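Local coordinates for protein cortical-lytic enzyme (PDB 4S3J) that hydrolyses partially degraded spore cortex peptidoglycan during germination, acting as an N-acetylglucosaminidase that probably recognises muramic acid delta-lactam, at residues H216-S221 / S248-P253. Sequence-based numbering, arbitrary orientation.
Sequences HFDFES and STTLVP
Two adjacent parallel strands of the TIM barrel, 214-218 and 246-251, pair here through H216 with S248 and F217 with T249. The backbone of F217 bonds on both sides of T249: its N-H reaches S248 O, and its O takes the N-H of T250 at 2.9 Å. On the barrel's inner face, the imidazole of H216 lies along the second strand and uses both ring nitrogens at its edge. CG is anti to the backbone N (chi1 -175°), which swings the ring over T249, with T249 CA beneath one face. ND1 donates to S248 OG at 2.7 Å, nearly in the ring plane, while NE2 and T250 OG1 share a hydrogen bond, also 2.7 Å. Bonds from the two ring nitrogens, on either side of CE1, fix its rotation, and D214 holds S248 OG in turn. T250 then turns its methyl side to the acids: D218 OD1 packs 3.3 Å from T250 CB, and E220 OE2 is 4.0 Å from T250 CG2. The carboxylate oxygens D218 OD1 and E220 OE2 lie 2.6 Å apart. Beyond the paired residues, a water accepts from F219 N and donates to T250 O where the chains splay. D218-F219-E220 is the DxE end of the DxxDxDxE motif of glycosyl hydrolase family 18, with H216 in the place of the middle aspartate and E220 the probable proton donor.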
ATOM      1  N   HIS A 216      -4.479   9.949  14.124  1.00 18.27           N
ATOM      2  CA  HIS A 216      -3.245   9.355  13.641  1.00 17.91           C
ATOM      3  C   HIS A 216      -2.056  10.314  13.704  1.00 19.78           C
ATOM      4  O   HIS A 216      -2.063  11.340  13.036  1.00 20.76           O
ATOM      5  CB  HIS A 216      -3.398   8.902  12.191  1.00 17.05           C
ATOM      6  CG  HIS A 216      -2.198   8.177  11.672  1.00 16.68           C
ATOM      7  ND1 HIS A 216      -2.056   6.820  11.777  1.00 17.34           N
ATOM      8  CD2 HIS A 216      -1.057   8.633  11.092  1.00 19.99           C
ATOM      9  CE1 HIS A 216      -0.889   6.451  11.268  1.00 22.65           C
ATOM     10  NE2 HIS A 216      -0.266   7.541  10.856  1.00 21.52           N
ATOM     11  N   PHE A 217      -1.026   9.952  14.468  1.00 20.34           N
ATOM     12  CA  PHE A 217       0.192  10.745  14.530  1.00 20.19           C
ATOM     13  C   PHE A 217       1.276  10.206  13.619  1.00 18.68           C
ATOM     14  O   PHE A 217       1.695   9.027  13.712  1.00 21.23           O
ATOM     15  CB  PHE A 217       0.703  10.824  15.965  1.00 20.97           C
ATOM     16  CG  PHE A 217      -0.227  11.540  16.871  1.00 20.58           C
ATOM     17  CD1 PHE A 217      -0.261  12.923  16.880  1.00 20.01           C
ATOM     18  CD2 PHE A 217      -1.074  10.846  17.717  1.00 20.82           C
ATOM     19  CE1 PHE A 217      -1.124  13.600  17.695  1.00 19.88           C
ATOM     20  CE2 PHE A 217      -1.945  11.524  18.550  1.00 23.08           C
ATOM     21  CZ  PHE A 217      -1.968  12.906  18.539  1.00 22.44           C
ATOM     22  N   ASP A 218       1.649  11.048  12.668  1.00 19.88           N
ATOM     23  CA  ASP A 218       2.811  10.803  11.843  1.00 18.68           C
ATOM     24  C   ASP A 218       3.883  11.796  12.265  1.00 22.45           C
ATOM     25  O   ASP A 218       4.069  12.832  11.626  1.00 20.35           O
ATOM     26  CB  ASP A 218       2.485  10.936  10.363  1.00 21.77           C
ATOM     27  CG  ASP A 218       3.689  10.655   9.483  1.00 24.54           C
ATOM     28  OD1 ASP A 218       4.670  10.063   9.994  1.00 20.46           O
ATOM     29  OD2 ASP A 218       3.645  10.998   8.285  1.00 33.92           O
ATOM     30  N   PHE A 219       4.540  11.492  13.379  1.00 19.55           N
ATOM     31  CA  PHE A 219       5.669  12.278  13.875  1.00 18.81           C
ATOM     32  C   PHE A 219       6.958  11.578  13.443  1.00 22.13           C
ATOM     33  O   PHE A 219       7.199  10.409  13.812  1.00 23.18           O
ATOM     34  CB  PHE A 219       5.634  12.413  15.410  1.00 20.31           C
ATOM     35  CG  PHE A 219       4.577  13.365  15.946  1.00 19.51           C
ATOM     36  CD1 PHE A 219       3.823  14.172  15.110  1.00 18.22           C
ATOM     37  CD2 PHE A 219       4.369  13.465  17.317  1.00 22.80           C
ATOM     38  CE1 PHE A 219       2.882  15.049  15.625  1.00 18.43           C
ATOM     39  CE2 PHE A 219       3.429  14.340  17.830  1.00 26.86           C
ATOM     40  CZ  PHE A 219       2.690  15.136  16.979  1.00 22.18           C
ATOM     41  N   GLU A 220       7.751  12.246  12.617  1.00 19.75           N
ATOM     42  CA  GLU A 220       9.031  11.712  12.148  1.00 20.30           C
ATOM     43  C   GLU A 220      10.159  12.707  12.431  1.00 25.18           C
ATOM     44  O   GLU A 220       9.902  13.874  12.694  1.00 23.59           O
ATOM     45  CB  GLU A 220       8.959  11.376  10.661  1.00 19.48           C
ATOM     46  CG  GLU A 220       7.902  10.326  10.371  1.00 19.79           C
ATOM     47  CD  GLU A 220       7.809   9.963   8.914  1.00 22.12           C
ATOM     48  OE1 GLU A 220       8.864   9.828   8.255  1.00 31.55           O
ATOM     49  OE2 GLU A 220       6.666   9.843   8.413  1.00 23.90           O
ATOM     50  N   SER A 221      11.399  12.224  12.380  1.00 20.39           N
ATOM     51  CA  SER A 221      12.574  13.015  12.763  1.00 24.85           C
ATOM     52  C   SER A 221      12.425  13.563  14.169  1.00 28.01           C
ATOM     53  O   SER A 221      12.806  14.705  14.453  1.00 26.10           O
ATOM     54  CB  SER A 221      12.814  14.165  11.784  1.00 29.60           C
ATOM     55  OG  SER A 221      13.031  13.676  10.482  1.00 36.74           O
ATOM     56  N   SER A 248      -3.814   5.886  16.354  1.00 19.08           N
ATOM     57  CA  SER A 248      -2.831   5.183  15.552  1.00 18.60           C
ATOM     58  C   SER A 248      -1.599   6.038  15.318  1.00 19.95           C
ATOM     59  O   SER A 248      -1.628   7.254  15.530  1.00 18.24           O
ATOM     60  CB  SER A 248      -3.444   4.746  14.207  1.00 19.71           C
ATOM     61  OG  SER A 248      -3.906   5.860  13.458  1.00 20.50           O
ATOM     62  N   THR A 249      -0.514   5.383  14.913  1.00 19.69           N
ATOM     63  CA  THR A 249       0.750   6.057  14.626  1.00 21.28           C
ATOM     64  C   THR A 249       1.468   5.482  13.412  1.00 19.90           C
ATOM     65  O   THR A 249       1.255   4.308  13.036  1.00 18.36           O
ATOM     66  CB  THR A 249       1.724   5.943  15.795  1.00 20.29           C
ATOM     67  OG1 THR A 249       1.913   4.558  16.091  1.00 22.61           O
ATOM     68  CG2 THR A 249       1.208   6.709  17.032  1.00 20.07           C
ATOM     69  N   THR A 250       2.343   6.304  12.836  1.00 21.17           N
ATOM     70  CA  THR A 250       3.280   5.878  11.812  1.00 17.81           C
ATOM     71  C   THR A 250       4.607   5.445  12.431  1.00 18.51           C
ATOM     72  O   THR A 250       5.162   6.132  13.289  1.00 20.88           O
ATOM     73  CB  THR A 250       3.542   7.018  10.791  1.00 21.92           C
ATOM     74  OG1 THR A 250       2.341   7.275  10.053  1.00 24.56           O
ATOM     75  CG2 THR A 250       4.669   6.651   9.827  1.00 25.62           C
ATOM     76  N   LEU A 251       5.118   4.314  11.975  1.00 18.53           N
ATOM     77  CA  LEU A 251       6.420   3.797  12.399  1.00 17.30           C
ATOM     78  C   LEU A 251       7.361   3.609  11.209  1.00 19.20           C
ATOM     79  O   LEU A 251       6.981   3.050  10.170  1.00 18.72           O
ATOM     80  CB  LEU A 251       6.263   2.457  13.128  1.00 20.28           C
ATOM     81  CG  LEU A 251       5.589   2.438  14.501  1.00 18.86           C
ATOM     82  CD1 LEU A 251       5.387   0.973  14.940  1.00 21.61           C
ATOM     83  CD2 LEU A 251       6.382   3.224  15.526  1.00 21.22           C
ATOM     84  N   VAL A 252       8.609   4.020  11.372  1.00 17.77           N
ATOM     85  CA  VAL A 252       9.645   3.661  10.414  1.00 17.36           C
ATOM     86  C   VAL A 252       9.865   2.146  10.499  1.00 22.08           C
ATOM     87  O   VAL A 252       9.660   1.535  11.561  1.00 22.00           O
ATOM     88  CB  VAL A 252      10.977   4.405  10.661  1.00 22.60           C
ATOM     89  CG1 VAL A 252      10.827   5.899  10.383  1.00 22.43           C
ATOM     90  CG2 VAL A 252      11.485   4.147  12.080  1.00 29.65           C
ATOM     91  N   PRO A 253      10.269   1.529   9.376  1.00 18.83           N
ATOM     92  CA  PRO A 253      10.539   0.090   9.342  1.00 18.63           C
ATOM     93  C   PRO A 253      11.825  -0.254  10.089  1.00 20.81           C
ATOM     94  O   PRO A 253      12.839   0.428   9.914  1.00 24.35           O
ATOM     95  CB  PRO A 253      10.672  -0.204   7.849  1.00 20.45           C
ATOM     96  CG  PRO A 253      11.149   1.067   7.266  1.00 22.13           C
ATOM     97  CD  PRO A 253      10.462   2.153   8.053  1.00 19.92           C
TER
HETATM   98  O   HOH W   1       4.790   8.657  14.549  1.00 22.40           O